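Local coordinates for protein thiol transferase (Phanerochaete chrysosporium, PDB 4F0B) that is a Ure2p-type glutathione transferase that binds oxidized glutathione and probably carries out glutathione-dependent thiol transfer, at residues T5-P17 / G35-D47. Numbering follows the deposited sequence.
Sequences TDKPVVHYTAPTP and GPDYETVKMSIRD. With GDS (oxidized glutathione disulfide), chain C.
Thr16 and Ile45 reach toward each other tip to tip beyond the ends of their strands, CG2 of Thr16 3.9 Å from CD1 of Ile45, and both border the oxidized glutathione disulfide. The OG1 of Thr16 lies 3.3 Å from ligand SG2 and is hydrogen-bonded to the backbone N of Gly19, while CG2 of Ile45 faces ligand O2 and also packs on CB of Ala14. Behind this pocket wall, strands 9-13 and 38-42 run parallel. Their ladder continues past the strand end, where Met43 N donates to Thr13 O (2.8 Å, N-H...O angle 169°). With helix 20-33 as the connection, they form the beta-alpha-beta unit that opens the thioredoxin-like domain of glutathione transferases; strand 38-42 is an edge strand, and 9-13 also pairs, antiparallel, with 73-76. On one face, the CB of Val41 sits obliquely against the Tyr12 ring, 3.6 Å from CD1, and Met43 SD comes to the ring edge. Tyr12 CG is turned beside its own backbone N (chi1 -63°), which lays the ring alongside Val41. With an alanine here, Val41 and the Met43 sulfur would probably lose the ring they pack against, leaving a gap over this face of strand 38-42. Further along this face, CG1 of Val10 meets CG2 of Val41 at 3.8 Å, and a water donates to both Lys7 O and Glu39 OE1. Across the sheet, a second water, in the plane of the His11 ring, joins ND1 to Thr40 OG1. CB of Thr13 sits over one face of that imidazole, offset toward the rim, and CG2 of Thr13 meets CG2 of Thr40 at 3.8 Å.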
# COMPACT_ATOMS: atom_id res chain seq x y z
N THR A 5 -12.49 25.48 20.99
CA THR A 5 -11.12 25.05 20.67
C THR A 5 -11.01 23.52 20.62
O THR A 5 -9.91 22.96 20.65
CB THR A 5 -10.12 25.63 21.69
OG1 THR A 5 -10.44 25.12 22.99
CG2 THR A 5 -10.19 27.15 21.72
N ASP A 6 -12.15 22.83 20.55
CA ASP A 6 -12.12 21.37 20.46
C ASP A 6 -11.44 20.88 19.20
O ASP A 6 -11.63 21.41 18.11
CB ASP A 6 -13.52 20.76 20.49
CG ASP A 6 -14.13 20.76 21.88
OD1 ASP A 6 -13.45 21.10 22.89
OD2 ASP A 6 -15.31 20.38 21.97
N LYS A 7 -10.66 19.83 19.39
CA LYS A 7 -9.92 19.20 18.31
C LYS A 7 -10.04 17.68 18.42
O LYS A 7 -9.23 17.04 19.10
CB LYS A 7 -8.46 19.64 18.39
CG LYS A 7 -8.25 21.14 18.18
CD LYS A 7 -6.77 21.48 18.19
CE LYS A 7 -6.48 22.80 17.49
NZ LYS A 7 -7.17 23.94 18.17
N PRO A 8 -11.05 17.09 17.76
CA PRO A 8 -11.31 15.65 17.86
C PRO A 8 -10.33 14.79 17.09
O PRO A 8 -10.31 13.59 17.35
CB PRO A 8 -12.69 15.48 17.22
CG PRO A 8 -12.92 16.71 16.43
CD PRO A 8 -12.11 17.80 17.03
N VAL A 9 -9.59 15.37 16.15
CA VAL A 9 -8.55 14.63 15.46
C VAL A 9 -7.22 15.22 15.89
O VAL A 9 -7.08 16.45 15.96
CB VAL A 9 -8.72 14.72 13.92
CG1 VAL A 9 -7.53 14.11 13.22
CG2 VAL A 9 -9.99 13.99 13.49
N VAL A 10 -6.27 14.37 16.24
CA VAL A 10 -4.88 14.80 16.43
C VAL A 10 -4.04 14.19 15.30
O VAL A 10 -4.14 12.99 15.04
CB VAL A 10 -4.32 14.33 17.78
CG1 VAL A 10 -2.89 14.84 17.98
CG2 VAL A 10 -5.23 14.77 18.95
N HIS A 11 -3.28 15.02 14.59
CA HIS A 11 -2.46 14.57 13.46
C HIS A 11 -1.00 14.64 13.84
O HIS A 11 -0.48 15.75 14.06
CB HIS A 11 -2.71 15.50 12.27
CG HIS A 11 -2.02 15.06 11.00
ND1 HIS A 11 -1.59 15.96 10.06
CD2 HIS A 11 -1.68 13.83 10.52
CE1 HIS A 11 -1.05 15.32 9.04
NE2 HIS A 11 -1.08 14.02 9.30
N TYR A 12 -0.35 13.47 13.91
CA TYR A 12 1.07 13.38 14.21
C TYR A 12 1.80 13.32 12.88
O TYR A 12 1.60 12.37 12.09
CB TYR A 12 1.35 12.09 15.01
CG TYR A 12 0.67 12.09 16.36
CD1 TYR A 12 1.31 12.61 17.49
CD2 TYR A 12 -0.64 11.59 16.51
CE1 TYR A 12 0.69 12.63 18.74
CE2 TYR A 12 -1.28 11.62 17.76
CZ TYR A 12 -0.59 12.13 18.86
OH TYR A 12 -1.16 12.18 20.10
N THR A 13 2.61 14.35 12.60
CA THR A 13 3.10 14.50 11.24
C THR A 13 4.44 15.20 11.16
O THR A 13 5.04 15.58 12.18
CB THR A 13 2.02 15.21 10.40
OG1 THR A 13 2.31 14.98 9.02
CG2 THR A 13 1.97 16.71 10.70
N ALA A 14 4.91 15.38 9.92
CA ALA A 14 6.13 16.13 9.60
C ALA A 14 5.97 16.60 8.17
O ALA A 14 5.17 16.03 7.42
CB ALA A 14 7.39 15.25 9.77
N PRO A 15 6.71 17.63 7.78
CA PRO A 15 6.52 18.20 6.43
C PRO A 15 7.22 17.37 5.37
O PRO A 15 8.37 17.65 5.03
CB PRO A 15 7.12 19.60 6.53
CG PRO A 15 8.18 19.46 7.65
CD PRO A 15 7.56 18.47 8.64
N THR A 16 6.51 16.38 4.87
CA THR A 16 7.09 15.34 4.00
C THR A 16 5.99 14.87 3.04
O THR A 16 4.79 15.14 3.27
CB THR A 16 7.52 14.08 4.80
OG1 THR A 16 6.37 13.57 5.50
CG2 THR A 16 8.56 14.38 5.87
N PRO A 17 6.35 14.15 1.97
CA PRO A 17 5.34 13.69 1.01
C PRO A 17 4.24 12.81 1.60
O PRO A 17 3.12 12.76 1.06
CB PRO A 17 6.17 12.89 -0.04
CG PRO A 17 7.50 12.61 0.68
CD PRO A 17 7.73 13.82 1.54
N GLY A 35 -15.67 21.23 9.40
CA GLY A 35 -14.90 20.44 10.35
C GLY A 35 -14.46 19.14 9.68
O GLY A 35 -14.80 18.92 8.51
N PRO A 36 -13.70 18.28 10.39
CA PRO A 36 -13.31 18.43 11.79
C PRO A 36 -12.11 19.35 12.01
O PRO A 36 -11.17 19.38 11.20
CB PRO A 36 -12.94 17.00 12.20
CG PRO A 36 -12.36 16.40 10.91
CD PRO A 36 -13.15 17.04 9.79
N ASP A 37 -12.10 20.07 13.12
CA ASP A 37 -10.88 20.73 13.55
C ASP A 37 -9.91 19.71 14.10
O ASP A 37 -10.30 18.61 14.51
CB ASP A 37 -11.18 21.79 14.60
CG ASP A 37 -11.90 23.00 14.02
OD1 ASP A 37 -11.37 23.60 13.06
OD2 ASP A 37 -13.02 23.33 14.50
N TYR A 38 -8.63 20.06 14.10
CA TYR A 38 -7.58 19.11 14.45
C TYR A 38 -6.37 19.81 15.09
O TYR A 38 -6.11 21.00 14.86
CB TYR A 38 -7.16 18.27 13.21
CG TYR A 38 -6.53 19.08 12.09
CD1 TYR A 38 -7.33 19.74 11.16
CD2 TYR A 38 -5.15 19.21 11.99
CE1 TYR A 38 -6.78 20.51 10.16
CE2 TYR A 38 -4.57 19.95 10.96
CZ TYR A 38 -5.39 20.60 10.06
OH TYR A 38 -4.83 21.39 9.10
N GLU A 39 -5.67 19.07 15.94
CA GLU A 39 -4.38 19.46 16.47
C GLU A 39 -3.33 18.84 15.60
O GLU A 39 -3.48 17.69 15.12
CB GLU A 39 -4.18 18.91 17.91
CG GLU A 39 -2.73 19.06 18.48
CD GLU A 39 -2.53 18.49 19.90
OE1 GLU A 39 -3.44 17.81 20.44
OE2 GLU A 39 -1.45 18.74 20.52
N THR A 40 -2.23 19.57 15.42
CA THR A 40 -1.05 19.03 14.77
C THR A 40 0.09 18.88 15.77
O THR A 40 0.39 19.80 16.52
CB THR A 40 -0.58 19.98 13.69
OG1 THR A 40 -1.61 20.08 12.69
CG2 THR A 40 0.72 19.45 13.02
N VAL A 41 0.66 17.68 15.82
CA VAL A 41 1.85 17.39 16.64
C VAL A 41 2.96 17.14 15.64
O VAL A 41 2.94 16.13 14.94
CB VAL A 41 1.65 16.18 17.54
CG1 VAL A 41 2.94 15.87 18.31
CG2 VAL A 41 0.50 16.43 18.51
N LYS A 42 3.93 18.04 15.61
CA LYS A 42 5.05 17.92 14.70
C LYS A 42 6.13 16.97 15.31
O LYS A 42 6.66 17.20 16.39
CB LYS A 42 5.60 19.31 14.38
CG LYS A 42 6.60 19.30 13.23
CD LYS A 42 7.11 20.70 12.96
CE LYS A 42 8.01 20.72 11.74
NZ LYS A 42 8.70 22.04 11.63
N MET A 43 6.42 15.89 14.60
CA MET A 43 7.29 14.83 15.10
C MET A 43 8.62 14.87 14.40
O MET A 43 8.68 15.02 13.17
CB MET A 43 6.64 13.44 14.86
CG MET A 43 5.30 13.31 15.53
SD MET A 43 5.45 13.00 17.31
CE MET A 43 6.10 11.34 17.29
N SER A 44 9.69 14.69 15.16
CA SER A 44 10.99 14.43 14.54
C SER A 44 11.02 13.06 13.91
O SER A 44 10.63 12.07 14.53
CB SER A 44 12.10 14.54 15.57
OG SER A 44 13.27 13.94 15.00
N ILE A 45 11.48 13.02 12.66
CA ILE A 45 11.65 11.76 11.93
C ILE A 45 13.13 11.45 11.78
O ILE A 45 13.50 10.60 10.98
CB ILE A 45 11.00 11.80 10.52
CG1 ILE A 45 11.63 12.90 9.69
CG2 ILE A 45 9.50 11.99 10.69
CD1 ILE A 45 11.28 12.83 8.20
N ARG A 46 13.98 12.13 12.55
CA ARG A 46 15.43 11.95 12.42
C ARG A 46 15.97 10.93 13.41
O ARG A 46 15.72 11.02 14.63
CB ARG A 46 16.16 13.27 12.67
CG ARG A 46 15.63 14.43 11.87
CD ARG A 46 16.59 15.56 11.89
NE ARG A 46 17.08 15.87 13.23
CZ ARG A 46 18.23 16.50 13.46
NH1 ARG A 46 18.63 16.74 14.70
NH2 ARG A 46 19.01 16.85 12.43
N ASP A 47 16.74 9.96 12.91
CA ASP A 47 17.41 9.01 13.78
C ASP A 47 18.32 9.70 14.82
O ASP A 47 18.49 9.19 15.93
CB ASP A 47 18.23 7.98 12.96
CG ASP A 47 17.35 7.06 12.13
OD1 ASP A 47 16.13 6.98 12.36
OD2 ASP A 47 17.90 6.36 11.22
N1 GDS C . 3.82 3.54 4.43
CA1 GDS C . 3.88 4.67 5.40
C1 GDS C . 2.68 5.61 5.12
OE1 GDS C . 2.21 5.65 3.97
OE2 GDS C . 2.23 6.27 6.08
CB1 GDS C . 5.18 5.46 5.18
CG1 GDS C . 5.37 6.58 6.22
CD1 GDS C . 6.80 7.10 6.15
O1 GDS C . 7.65 6.72 5.36
N2 GDS C . 7.12 8.02 7.12
CA2 GDS C . 8.44 8.65 7.22
C2 GDS C . 8.96 8.51 8.63
O2 GDS C . 8.22 8.68 9.63
CB2 GDS C . 8.41 10.14 6.89
SG2 GDS C . 7.71 10.55 5.29
N3 GDS C . 10.28 8.22 8.71
CA3 GDS C . 10.90 8.10 10.03
C3 GDS C . 11.69 6.85 10.18
OE3 GDS C . 12.22 6.67 11.30
OE4 GDS C . 11.77 6.05 9.21
N4 GDS C . 8.71 6.49 2.68
CA4 GDS C . 8.41 5.39 1.78
C4 GDS C . 6.88 5.18 1.52
OE5 GDS C . 6.09 6.14 1.67
OE6 GDS C . 6.55 4.04 1.15
C5 GDS C . 9.84 7.19 2.51
O5 GDS C . 10.65 6.93 1.60
CA5 GDS C . 10.10 8.31 3.50
N5 GDS C . 11.55 8.36 3.83
CB5 GDS C . 9.60 9.61 2.83
SG5 GDS C . 9.61 10.98 3.98
CA6 GDS C . 13.76 5.91 6.45
C6 GDS C . 14.59 5.22 5.35
OE7 GDS C . 14.01 4.91 4.28
OE8 GDS C . 15.79 4.97 5.61
N6 GDS C . 14.17 5.34 7.73
CB6 GDS C . 14.02 7.45 6.45
CG6 GDS C . 13.51 8.25 5.21
CD6 GDS C . 12.01 8.18 5.11
O6 GDS C . 11.25 7.95 6.03
O HOH W 1 -6.54 17.71 20.70
O HOH W 2 -1.33 18.79 10.24